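Local coordinates for protein alkaline phosphatase (Antarctic bacterium, PDB 2W5V) that probably hydrolyses phosphate monoesters as an alkaline phosphatase, using a phosphoserine intermediate at an active site that holds two zinc ions and one magnesium ion, at residues 52-57 against 62-67; 186-189 against 193-196; 35-40 against 369-374; 126-131 against 232-237. The protein carries 1 engineered substitution. All blocks are in the same frame, centred on the assembly; numbering follows the deposited sequence.

Contact 1 (52-57 against 62-67)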
loop_
_atom_site.group_PDB
_atom_site.type_symbol
_atom_site.label_atom_id
_atom_site.label_comp_id
_atom_site.label_asym_id
_atom_site.label_seq_id
_atom_site.Cartn_x
_atom_site.Cartn_y
_atom_site.Cartn_z
ATOM N N SER B 52 -7.856 -7.180 -4.015
ATOM C CA SER B 52 -8.882 -8.153 -4.380
ATOM C C SER B 52 -9.000 -8.333 -5.893
ATOM O O SER B 52 -9.357 -9.409 -6.354
ATOM C CB SER B 52 -10.245 -7.811 -3.745
ATOM O OG SER B 52 -10.818 -6.649 -4.315
ATOM N N THR B 53 -8.688 -7.295 -6.669
ATOM C CA THR B 53 -8.759 -7.414 -8.127
ATOM C C THR B 53 -7.738 -8.410 -8.678
ATOM O O THR B 53 -7.873 -8.881 -9.807
ATOM C CB THR B 53 -8.580 -6.057 -8.847
ATOM O OG1 THR B 53 -7.244 -5.562 -8.646
ATOM C CG2 THR B 53 -9.567 -5.033 -8.314
ATOM N N PHE B 54 -6.716 -8.724 -7.883
ATOM C CA PHE B 54 -5.687 -9.676 -8.292
ATOM C C PHE B 54 -6.108 -11.113 -8.009
ATOM O O PHE B 54 -5.411 -12.053 -8.399
ATOM C CB PHE B 54 -4.350 -9.377 -7.594
ATOM C CG PHE B 54 -3.669 -8.133 -8.103
ATOM C CD1 PHE B 54 -4.113 -6.880 -7.725
ATOM C CD2 PHE B 54 -2.596 -8.220 -8.975
ATOM C CE1 PHE B 54 -3.497 -5.732 -8.201
ATOM C CE2 PHE B 54 -1.979 -7.072 -9.453
ATOM C CZ PHE B 54 -2.428 -5.833 -9.063
ATOM N N TYR B 55 -7.242 -11.281 -7.331
ATOM C CA TYR B 55 -7.725 -12.616 -6.963
ATOM C C TYR B 55 -9.158 -12.892 -7.396
ATOM O O TYR B 55 -9.549 -14.051 -7.590
ATOM C CB TYR B 55 -7.622 -12.820 -5.452
ATOM C CG TYR B 55 -6.203 -12.830 -4.941
ATOM C CD1 TYR B 55 -5.590 -11.656 -4.531
ATOM C CD2 TYR B 55 -5.468 -14.009 -4.885
ATOM C CE1 TYR B 55 -4.297 -11.642 -4.067
ATOM C CE2 TYR B 55 -4.154 -14.010 -4.421
ATOM C CZ TYR B 55 -3.576 -12.816 -4.016
ATOM O OH TYR B 55 -2.279 -12.782 -3.552
ATOM N N PHE B 56 -9.952 -11.837 -7.525
ATOM C CA PHE B 56 -11.379 -12.005 -7.786
ATOM C C PHE B 56 -11.838 -11.356 -9.085
ATOM O O PHE B 56 -13.025 -11.133 -9.286
ATOM C CB PHE B 56 -12.194 -11.475 -6.605
ATOM C CG PHE B 56 -11.992 -12.257 -5.346
ATOM C CD1 PHE B 56 -11.129 -11.810 -4.367
ATOM C CD2 PHE B 56 -12.658 -13.457 -5.151
ATOM C CE1 PHE B 56 -10.939 -12.534 -3.208
ATOM C CE2 PHE B 56 -12.470 -14.184 -3.995
ATOM C CZ PHE B 56 -11.606 -13.721 -3.021
ATOM N N LYS B 57 -10.894 -11.058 -9.965
ATOM C CA LYS B 57 -11.241 -10.527 -11.270
ATOM C C LYS B 57 -10.701 -11.437 -12.363
ATOM O O LYS B 57 -9.604 -11.974 -12.241
ATOM C CB LYS B 57 -10.677 -9.117 -11.450
ATOM C CG LYS B 57 -11.249 -8.413 -12.662
ATOM C CD LYS B 57 -10.744 -6.992 -12.805
ATOM C CE LYS B 57 -11.579 -6.260 -13.852
ATOM N NZ LYS B 57 -10.984 -4.962 -14.274
ATOM N N ASN B 62 -5.945 -3.610 -14.366
ATOM C CA ASN B 62 -5.310 -2.472 -15.013
ATOM C C ASN B 62 -4.355 -1.751 -14.064
ATOM O O ASN B 62 -3.443 -1.048 -14.497
ATOM C CB ASN B 62 -6.373 -1.542 -15.601
ATOM C CG ASN B 62 -7.068 -2.163 -16.796
ATOM O OD1 ASN B 62 -6.421 -2.478 -17.793
ATOM N ND2 ASN B 62 -8.380 -2.358 -16.699
ATOM N N TYR B 63 -4.541 -1.956 -12.764
ATOM C CA TYR B 63 -3.549 -1.484 -11.801
ATOM C C TYR B 63 -2.112 -1.837 -12.217
ATOM O O TYR B 63 -1.190 -1.062 -11.975
ATOM C CB TYR B 63 -3.823 -2.046 -10.398
ATOM C CG TYR B 63 -4.940 -1.358 -9.651
ATOM C CD1 TYR B 63 -6.172 -1.975 -9.483
ATOM C CD2 TYR B 63 -4.765 -0.090 -9.118
ATOM C CE1 TYR B 63 -7.209 -1.340 -8.804
ATOM C CE2 TYR B 63 -5.791 0.558 -8.434
ATOM C CZ TYR B 63 -7.011 -0.072 -8.278
ATOM O OH TYR B 63 -8.032 0.562 -7.592
ATOM N N THR B 64 -1.913 -3.006 -12.827
ATOM C CA THR B 64 -0.552 -3.466 -13.120
ATOM C C THR B 64 0.165 -2.632 -14.187
ATOM O O THR B 64 1.369 -2.775 -14.383
ATOM C CB THR B 64 -0.502 -4.946 -13.543
ATOM O OG1 THR B 64 -1.264 -5.120 -14.741
ATOM C CG2 THR B 64 -1.053 -5.836 -12.442
ATOM N N GLN B 65 -0.574 -1.780 -14.883
ATOM C CA GLN B 65 0.036 -0.887 -15.865
ATOM C C GLN B 65 0.856 0.230 -15.218
ATOM O O GLN B 65 1.670 0.862 -15.884
ATOM C CB GLN B 65 -1.030 -0.271 -16.775
ATOM C CG GLN B 65 -1.783 -1.267 -17.630
ATOM C CD GLN B 65 -2.711 -0.602 -18.627
ATOM O OE1 GLN B 65 -2.287 0.239 -19.423
ATOM N NE2 GLN B 65 -3.984 -0.978 -18.595
ATOM N N PHE B 66 0.638 0.487 -13.929
ATOM C CA PHE B 66 1.299 1.617 -13.273
ATOM C C PHE B 66 2.702 1.292 -12.778
ATOM O O PHE B 66 2.947 0.212 -12.250
ATOM C CB PHE B 66 0.473 2.136 -12.088
ATOM C CG PHE B 66 -0.789 2.846 -12.484
ATOM C CD1 PHE B 66 -2.017 2.199 -12.419
ATOM C CD2 PHE B 66 -0.754 4.170 -12.902
ATOM C CE1 PHE B 66 -3.177 2.858 -12.777
ATOM C CE2 PHE B 66 -1.918 4.834 -13.258
ATOM C CZ PHE B 66 -3.123 4.179 -13.196
ATOM N N LYS B 67 3.613 2.242 -12.940
ATOM C CA LYS B 67 4.963 2.112 -12.411
ATOM C C LYS B 67 5.155 3.084 -11.247
ATOM O O LYS B 67 5.649 2.717 -10.175
ATOM C CB LYS B 67 5.990 2.403 -13.509
ATOM C CG LYS B 67 5.923 1.442 -14.679
ATOM C CD LYS B 67 6.055 0.008 -14.184
ATOM C CE LYS B 67 5.934 -1.004 -15.303
ATOM N NZ LYS B 67 6.037 -2.401 -14.771
#
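F54 reaches T64 and Y63 with the far end of its ring. From CB, the torsion that sets CG anti to the carbonyl carbon (chi1 -72°) sends the ring across. The ring's outer carbons do the touching: CE2 lies 3.4 Å from T64 CG2, a tight approach, and CZ is 3.6 Å from that same methyl. CZ also comes to 4.3 Å from Y63 CB. The phenyl ring and the T64 side chain run antiparallel, overlapping at their ends. Beside them T53 and Y63 are roughly perpendicular, with T53 OG1 3.8 Å from Y63 CD1; that hydroxyl is hydrogen-bonded to I50 O, so here it acts as packing surface.

No hydrogen bond joins 52-57 to 62-67 directly. D278 of helix 267-291 links them: its carboxylate forms a salt bridge with K57 NZ, which also pairs with D279, and accepts from the backbone N of N62 and of Y63. The short 3-10 turn that presents Y63 and T64 is closed by Q65 N to N62 O (3.0 Å). F54 further packs on L341 of the second subunit. These features mark an interface loop of the alkaline phosphatase dimer, joining helix 47-52 to strand 68-73.

Contact 2 (186-189 against 193-196); sequences ILKG and TINT
This is an apolar helix-to-strand contact at the margin of the large sheet, where the last turn of helix 183-188 lies against strand 192-195, the outermost strand on that side. L187 and K188 meet it from the helix and I194 alone from the strand, and no hydrogen bond crosses. The CB of I194 points at the helix. Its CG1 stands anti to the carbonyl carbon (chi1 -59°), which sets it beside K188, and chi2 of -63° then turns CD1 to L187. I194 CD1 ends 4.0 Å from L187 CD1, one side chain lying across the other. Lower on the same branch, I194 CG1 is 4.0 Å from K188 CG.

The chain has left parallel strand 165-169, passed through helices and returned as strand 192-195, with 210-214 lying between the two: a beta-alpha-beta crossover that skips one strand. I194 and L187 share F166 of strand 165-169 as a common neighbour, and the helix packs on the sheet through them.

K188 runs outward with its methylenes extended beyond CG. Its CE is 4.2 Å from I194 CB, while NZ has moved on to 5.3 Å from I194 CB, so the aliphatic stem makes the contact and the ammonium end goes past it. T193 and N195 direct their CB atoms away from the helix, and their backbones bond to strand 210-214 at K210, G212 and L214.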
loop_
_atom_site.group_PDB
_atom_site.type_symbol
_atom_site.label_atom_id
_atom_site.label_comp_id
_atom_site.label_asym_id
_atom_site.label_seq_id
_atom_site.Cartn_x
_atom_site.Cartn_y
_atom_site.Cartn_z
ATOM N N ILE B 186 -33.164 25.521 -13.846
ATOM C CA ILE B 186 -32.072 26.463 -13.634
ATOM C C ILE B 186 -30.786 25.959 -14.297
ATOM O O ILE B 186 -30.043 26.738 -14.892
ATOM C CB ILE B 186 -31.840 26.728 -12.128
ATOM C CG1 ILE B 186 -33.136 27.212 -11.471
ATOM C CG2 ILE B 186 -30.724 27.739 -11.928
ATOM C CD1 ILE B 186 -32.962 27.706 -10.052
ATOM N N LEU B 187 -30.532 24.658 -14.205
ATOM C CA LEU B 187 -29.389 24.078 -14.907
ATOM C C LEU B 187 -29.455 24.378 -16.399
ATOM O O LEU B 187 -28.485 24.856 -16.986
ATOM C CB LEU B 187 -29.317 22.562 -14.704
ATOM C CG LEU B 187 -28.508 22.034 -13.520
ATOM C CD1 LEU B 187 -28.587 20.518 -13.476
ATOM C CD2 LEU B 187 -27.066 22.497 -13.609
ATOM N N LYS B 188 -30.599 24.078 -17.008
ATOM C CA LYS B 188 -30.753 24.230 -18.452
ATOM C C LYS B 188 -30.663 25.693 -18.875
ATOM O O LYS B 188 -30.234 26.002 -19.986
ATOM C CB LYS B 188 -32.080 23.642 -18.919
ATOM C CG LYS B 188 -32.244 22.153 -18.674
ATOM C CD LYS B 188 -33.657 21.724 -19.051
ATOM C CE LYS B 188 -33.943 20.291 -18.659
ATOM N NZ LYS B 188 -35.390 19.973 -18.812
ATOM N N GLY B 189 -31.078 26.590 -17.987
ATOM C CA GLY B 189 -31.005 28.014 -18.258
ATOM C C GLY B 189 -29.587 28.524 -18.088
ATOM O O GLY B 189 -29.312 29.691 -18.345
ATOM N N THR B 193 -27.330 21.076 -21.378
ATOM C CA THR B 193 -28.243 20.110 -21.960
ATOM C C THR B 193 -28.304 18.948 -20.981
ATOM O O THR B 193 -27.269 18.432 -20.572
ATOM C CB THR B 193 -27.758 19.624 -23.337
ATOM O OG1 THR B 193 -27.770 20.725 -24.261
ATOM C CG2 THR B 193 -28.667 18.523 -23.863
ATOM N N ILE B 194 -29.509 18.551 -20.584
ATOM C CA ILE B 194 -29.659 17.512 -19.567
ATOM C C ILE B 194 -30.378 16.285 -20.115
ATOM O O ILE B 194 -31.433 16.401 -20.723
ATOM C CB ILE B 194 -30.448 18.027 -18.345
ATOM C CG1 ILE B 194 -29.743 19.224 -17.706
ATOM C CG2 ILE B 194 -30.672 16.907 -17.332
ATOM C CD1 ILE B 194 -28.380 18.907 -17.140
ATOM N N ASN B 195 -29.804 15.114 -19.884
ATOM C CA ASN B 195 -30.447 13.859 -20.233
ATOM C C ASN B 195 -30.695 13.067 -18.956
ATOM O O ASN B 195 -29.784 12.878 -18.145
ATOM C CB ASN B 195 -29.573 13.073 -21.217
ATOM C CG ASN B 195 -30.217 11.778 -21.677
ATOM O OD1 ASN B 195 -30.785 11.033 -20.880
ATOM N ND2 ASN B 195 -30.115 11.494 -22.975
ATOM N N THR B 196 -31.930 12.619 -18.765
ATOM C CA THR B 196 -32.262 11.851 -17.576
ATOM C C THR B 196 -32.738 10.461 -17.945
ATOM O O THR B 196 -33.318 9.765 -17.115
ATOM C CB THR B 196 -33.355 12.534 -16.741
ATOM O OG1 THR B 196 -34.582 12.559 -17.486
ATOM C CG2 THR B 196 -32.947 13.949 -16.394
#

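Contact 3 (35-40 against 369-374); sequences KNVILL and KVTKWN
V37 and T371 meet methyl to methyl, their side chains crossing at about a right angle: V37 CG2 lies 3.7 Å from T371 CG2. The valine CB points from strand 36-42 toward the end of helix 362-371, and with CG1 anti to the backbone N (chi1 178°) it is CG2 that fronts the threonine.

W373 is turned differently to each neighbour. Its indole presents a face to T371 OG1, which sits 3.1 Å above the ring plane and off toward the rim. V37 CG2 approaches CH2 obliquely at 4.4 Å, while the carbonyl of K35, just before the strand, lies near the ring plane beside CZ2. At the ring edge, in its plane, a water accepts from W373 NE1 (2.9 Å) and donates to K35 O (2.8 Å), spanning a gap of 4.8 Å between NE1 and K35 O.

K372 leaves the helix with positive phi, and T371 OG1 accepts from W373 N at 3.3 Å, nearly straight (164°), in an ST turn, while the same hydroxyl is hydrogen-bonded to I367 O and L368 O. The last helix thus packs near the start of strand 36-42, between 249-255 and 294-299 in the central sheet, away from the metal sites.

The chemistry is divided: methyl packing joins helix and strand on the inner side, and farther out one water connects an indole N-H and a backbone carbonyl that stand too far apart to bond directly.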
loop_
_atom_site.group_PDB
_atom_site.type_symbol
_atom_site.label_atom_id
_atom_site.label_comp_id
_atom_site.label_asym_id
_atom_site.label_seq_id
_atom_site.Cartn_x
_atom_site.Cartn_y
_atom_site.Cartn_z
ATOM N N LYS B 35 -1.071 17.927 -20.786
ATOM C CA LYS B 35 -2.110 18.844 -21.243
ATOM C C LYS B 35 -3.422 18.555 -20.523
ATOM O O LYS B 35 -4.140 19.472 -20.112
ATOM C CB LYS B 35 -2.299 18.698 -22.750
ATOM C CG LYS B 35 -3.514 19.433 -23.320
ATOM C CD LYS B 35 -3.584 19.257 -24.839
ATOM C CE LYS B 35 -4.723 20.055 -25.450
ATOM N NZ LYS B 35 -4.644 20.101 -26.937
ATOM N N ASN B 36 -3.718 17.269 -20.364
ATOM C CA ASN B 36 -4.949 16.804 -19.736
ATOM C C ASN B 36 -4.676 16.051 -18.441
ATOM O O ASN B 36 -3.605 15.475 -18.260
ATOM C CB ASN B 36 -5.691 15.860 -20.683
ATOM C CG ASN B 36 -5.825 16.420 -22.082
ATOM O OD1 ASN B 36 -6.382 17.494 -22.276
ATOM N ND2 ASN B 36 -5.331 15.678 -23.070
ATOM N N VAL B 37 -5.667 16.030 -17.557
ATOM C CA VAL B 37 -5.566 15.283 -16.313
ATOM C C VAL B 37 -6.863 14.508 -16.070
ATOM O O VAL B 37 -7.959 15.057 -16.194
ATOM C CB VAL B 37 -5.337 16.216 -15.121
ATOM C CG1 VAL B 37 -5.277 15.408 -13.831
ATOM C CG2 VAL B 37 -4.061 17.014 -15.306
ATOM N N ILE B 38 -6.733 13.224 -15.763
ATOM C CA ILE B 38 -7.868 12.422 -15.334
ATOM C C ILE B 38 -7.578 11.918 -13.926
ATOM O O ILE B 38 -6.579 11.242 -13.697
ATOM C CB ILE B 38 -8.094 11.227 -16.266
ATOM C CG1 ILE B 38 -8.355 11.709 -17.702
ATOM C CG2 ILE B 38 -9.245 10.376 -15.747
ATOM C CD1 ILE B 38 -8.256 10.607 -18.745
ATOM N N LEU B 39 -8.433 12.279 -12.977
ATOM C CA LEU B 39 -8.269 11.853 -11.596
ATOM C C LEU B 39 -9.366 10.853 -11.230
ATOM O O LEU B 39 -10.544 11.197 -11.203
ATOM C CB LEU B 39 -8.324 13.068 -10.672
ATOM C CG LEU B 39 -8.354 12.735 -9.187
ATOM C CD1 LEU B 39 -7.097 11.960 -8.784
ATOM C CD2 LEU B 39 -8.495 14.011 -8.381
ATOM N N LEU B 40 -8.986 9.604 -10.986
ATOM C CA LEU B 40 -9.969 8.573 -10.664
ATOM C C LEU B 40 -9.870 8.263 -9.184
ATOM O O LEU B 40 -8.786 8.004 -8.660
ATOM C CB LEU B 40 -9.719 7.304 -11.481
ATOM C CG LEU B 40 -9.643 7.512 -12.993
ATOM C CD1 LEU B 40 -9.133 6.282 -13.688
ATOM C CD2 LEU B 40 -10.999 7.888 -13.523
ATOM N N LYS B 369 1.207 21.863 -9.880
ATOM C CA LYS B 369 2.618 21.952 -10.241
ATOM C C LYS B 369 2.937 21.384 -11.631
ATOM O O LYS B 369 3.616 22.029 -12.425
ATOM C CB LYS B 369 3.496 21.268 -9.188
ATOM C CG LYS B 369 4.967 21.274 -9.550
ATOM C CD LYS B 369 5.812 20.544 -8.522
ATOM C CE LYS B 369 7.270 20.484 -8.970
ATOM N NZ LYS B 369 8.142 19.848 -7.942
ATOM N N VAL B 370 2.463 20.179 -11.925
ATOM C CA VAL B 370 2.831 19.544 -13.188
ATOM C C VAL B 370 2.129 20.148 -14.411
ATOM O O VAL B 370 2.702 20.178 -15.494
ATOM C CB VAL B 370 2.656 17.999 -13.153
ATOM C CG1 VAL B 370 3.434 17.422 -11.978
ATOM C CG2 VAL B 370 1.190 17.616 -13.068
ATOM N N THR B 371 0.904 20.636 -14.236
ATOM C CA THR B 371 0.165 21.230 -15.351
ATOM C C THR B 371 0.632 22.651 -15.641
ATOM O O THR B 371 0.419 23.159 -16.735
ATOM C CB THR B 371 -1.328 21.342 -15.065
ATOM O OG1 THR B 371 -1.527 22.196 -13.928
ATOM C CG2 THR B 371 -1.948 19.959 -14.828
ATOM N N LYS B 372 1.235 23.292 -14.646
ATOM C CA LYS B 372 1.688 24.685 -14.773
ATOM C C LYS B 372 0.549 25.679 -15.010
ATOM O O LYS B 372 0.760 26.787 -15.515
ATOM C CB LYS B 372 2.795 24.793 -15.835
ATOM C CG LYS B 372 3.921 23.781 -15.546
ATOM C CD LYS B 372 5.098 23.854 -16.501
ATOM C CE LYS B 372 6.137 22.806 -16.099
ATOM N NZ LYS B 372 7.362 22.854 -16.942
ATOM N N TRP B 373 -0.661 25.296 -14.613
ATOM C CA TRP B 373 -1.794 26.213 -14.687
ATOM C C TRP B 373 -1.580 27.422 -13.770
ATOM O O TRP B 373 -0.932 27.306 -12.725
ATOM C CB TRP B 373 -3.092 25.497 -14.298
ATOM C CG TRP B 373 -3.494 24.427 -15.260
ATOM C CD1 TRP B 373 -3.151 24.339 -16.580
ATOM C CD2 TRP B 373 -4.346 23.308 -14.990
ATOM N NE1 TRP B 373 -3.725 23.229 -17.144
ATOM C CE2 TRP B 373 -4.465 22.578 -16.190
ATOM C CE3 TRP B 373 -5.020 22.855 -13.856
ATOM C CZ2 TRP B 373 -5.224 21.407 -16.282
ATOM C CZ3 TRP B 373 -5.775 21.689 -13.949
ATOM C CH2 TRP B 373 -5.869 20.981 -15.154
ATOM N N ASN B 374 -2.111 28.578 -14.169
ATOM C CA ASN B 374 -2.101 29.763 -13.305
ATOM C C ASN B 374 -3.023 29.568 -12.101
ATOM O O ASN B 374 -4.184 29.197 -12.255
ATOM C CB ASN B 374 -2.547 31.014 -14.068
ATOM C CG ASN B 374 -1.669 31.317 -15.274
ATOM O OD1 ASN B 374 -2.147 31.360 -16.403
ATOM N ND2 ASN B 374 -0.386 31.528 -15.036
HETATM O O HOH W 1 -3.334 22.075 -19.741
#

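Contact 4 (126-131 against 232-237)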
loop_
_atom_site.group_PDB
_atom_site.type_symbol
_atom_site.label_atom_id
_atom_site.label_comp_id
_atom_site.label_asym_id
_atom_site.label_seq_id
_atom_site.Cartn_x
_atom_site.Cartn_y
_atom_site.Cartn_z
ATOM N N GLY B 126 -14.980 18.036 -16.111
ATOM C CA GLY B 126 -16.058 17.080 -15.962
ATOM C C GLY B 126 -15.984 16.263 -14.685
ATOM O O GLY B 126 -14.906 16.039 -14.128
ATOM N N VAL B 127 -17.144 15.799 -14.231
ATOM C CA VAL B 127 -17.240 15.000 -13.021
ATOM C C VAL B 127 -18.209 13.835 -13.223
ATOM O O VAL B 127 -19.361 14.032 -13.627
ATOM C CB VAL B 127 -17.697 15.865 -11.844
ATOM C CG1 VAL B 127 -18.036 15.004 -10.654
ATOM C CG2 VAL B 127 -16.612 16.873 -11.489
ATOM N N VAL B 128 -17.735 12.624 -12.955
ATOM C CA VAL B 128 -18.547 11.417 -13.093
ATOM C C VAL B 128 -18.561 10.668 -11.765
ATOM O O VAL B 128 -17.541 10.641 -11.063
ATOM C CB VAL B 128 -17.990 10.501 -14.211
ATOM C CG1 VAL B 128 -18.701 9.159 -14.216
ATOM C CG2 VAL B 128 -18.115 11.186 -15.564
ATOM N N ALA B 129 -19.702 10.070 -11.411
ATOM C CA ALA B 129 -19.831 9.354 -10.141
ATOM C C ALA B 129 -20.920 8.284 -10.195
ATOM O O ALA B 129 -21.876 8.426 -10.948
ATOM C CB ALA B 129 -20.133 10.332 -9.025
ATOM N N THR B 130 -20.792 7.233 -9.383
ATOM C CA THR B 130 -21.834 6.203 -9.311
ATOM C C THR B 130 -22.788 6.449 -8.145
ATOM O O THR B 130 -23.803 5.769 -8.005
ATOM C CB THR B 130 -21.267 4.768 -9.233
ATOM O OG1 THR B 130 -20.434 4.642 -8.074
ATOM C CG2 THR B 130 -20.455 4.448 -10.474
ATOM N N SER B 131 -22.454 7.422 -7.309
ATOM C CA SER B 131 -23.381 7.897 -6.290
ATOM C C SER B 131 -24.241 8.997 -6.901
ATOM O O SER B 131 -24.198 9.244 -8.107
ATOM C CB SER B 131 -22.608 8.479 -5.101
ATOM O OG SER B 131 -21.736 9.521 -5.531
ATOM N N SER B 232 -17.105 3.354 -16.914
ATOM C CA SER B 232 -16.216 3.440 -18.069
ATOM C C SER B 232 -16.832 4.252 -19.207
ATOM O O SER B 232 -16.196 5.158 -19.743
ATOM C CB SER B 232 -15.827 2.051 -18.573
ATOM O OG SER B 232 -15.012 1.395 -17.620
ATOM N N ALA B 233 -18.065 3.919 -19.577
ATOM C CA ALA B 233 -18.723 4.570 -20.705
ATOM C C ALA B 233 -18.857 6.076 -20.489
ATOM O O ALA B 233 -18.666 6.862 -21.417
ATOM C CB ALA B 233 -20.096 3.944 -20.969
ATOM N N ALA B 234 -19.195 6.473 -19.263
ATOM C CA ALA B 234 -19.388 7.885 -18.951
ATOM C C ALA B 234 -18.055 8.626 -18.922
ATOM O O ALA B 234 -17.973 9.784 -19.325
ATOM C CB ALA B 234 -20.121 8.048 -17.632
ATOM N N THR B 235 -17.011 7.954 -18.446
ATOM C CA THR B 235 -15.672 8.531 -18.472
ATOM C C THR B 235 -15.199 8.710 -19.920
ATOM O O THR B 235 -14.637 9.745 -20.285
ATOM C CB THR B 235 -14.673 7.642 -17.703
ATOM O OG1 THR B 235 -15.098 7.525 -16.342
ATOM C CG2 THR B 235 -13.282 8.246 -17.731
ATOM N N ASP B 236 -15.433 7.700 -20.751
ATOM C CA ASP B 236 -15.019 7.771 -22.149
ATOM C C ASP B 236 -15.790 8.866 -22.881
ATOM O O ASP B 236 -15.251 9.568 -23.744
ATOM C CB ASP B 236 -15.247 6.433 -22.844
ATOM C CG ASP B 236 -14.624 6.388 -24.222
ATOM O OD1 ASP B 236 -13.376 6.394 -24.304
ATOM O OD2 ASP B 236 -15.379 6.350 -25.219
ATOM N N LEU B 237 -17.063 9.000 -22.538
ATOM C CA LEU B 237 -17.894 10.039 -23.129
ATOM C C LEU B 237 -17.387 11.421 -22.699
ATOM O O LEU B 237 -17.283 12.338 -23.520
ATOM C CB LEU B 237 -19.351 9.849 -22.712
ATOM C CG LEU B 237 -20.378 10.727 -23.420
ATOM C CD1 LEU B 237 -20.376 10.441 -24.916
ATOM C CD2 LEU B 237 -21.752 10.490 -22.827
#
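V128 packs against A234 and T235 with both methyls, and all three residues are buried. With CG1 anti to the backbone N (chi1 171°), the two valine methyls divide their contacts: CG1 meets A234 CB at 3.9 Å, whereas CG2 faces backbone, 4.0 Å from A234 O and 4.5 Å from T235 N. T235 adds a looser touch, its OG1 4.5 Å from V128 CG1. The segments come closest at V128 and T235, whose CA atoms are 6.7 Å apart. No hydrogen bond passes between strand and helix.

The next shell fixes both partners. T235 OG1 is hydrogen-bonded to L231 O one turn earlier in its own helix and to S253 OG of strand 249-255, so the helix is tied to the strand beside 124-129. V128 in turn packs on S253, and its backbone pairs with M252. A234 has L199 at its side.

Farther along the strand the chain turns a corner at T130 and S131. S256 OG bonds to T130 N and, weakly, to S131 N, and T130 O is held by Q257 NE2. A129 leans on E254, a magnesium ligand whose side chain is about 7 Å from that of V128. Helix 230-242 covering parallel strands whose C-terminal ends approach the metal site is the layered alpha/beta architecture of alkaline phosphatases.

Contacts 2, 3 and 4 set a helix against the same sheet, at an outermost strand, at strand 36-42 and at strand 124-129. Contact 4 is fully buried, its centre about 9 Å from the chain centre, and is made of valine methyls against an alanine methyl and helix backbone. Contact 2, about 23 Å out, includes the stem of an exposed lysine, and contact 3 mixes methyls and an indole edge with a water bridge. Contact 1 differs: it joins two parts of one loop, reaches the second subunit, and adds a shared aspartate to aromatic packing. Contacts 1 and 2 lie on opposite sides of the chain centre, while nearest atoms of contacts 3 and 4 are about 5 Å apart.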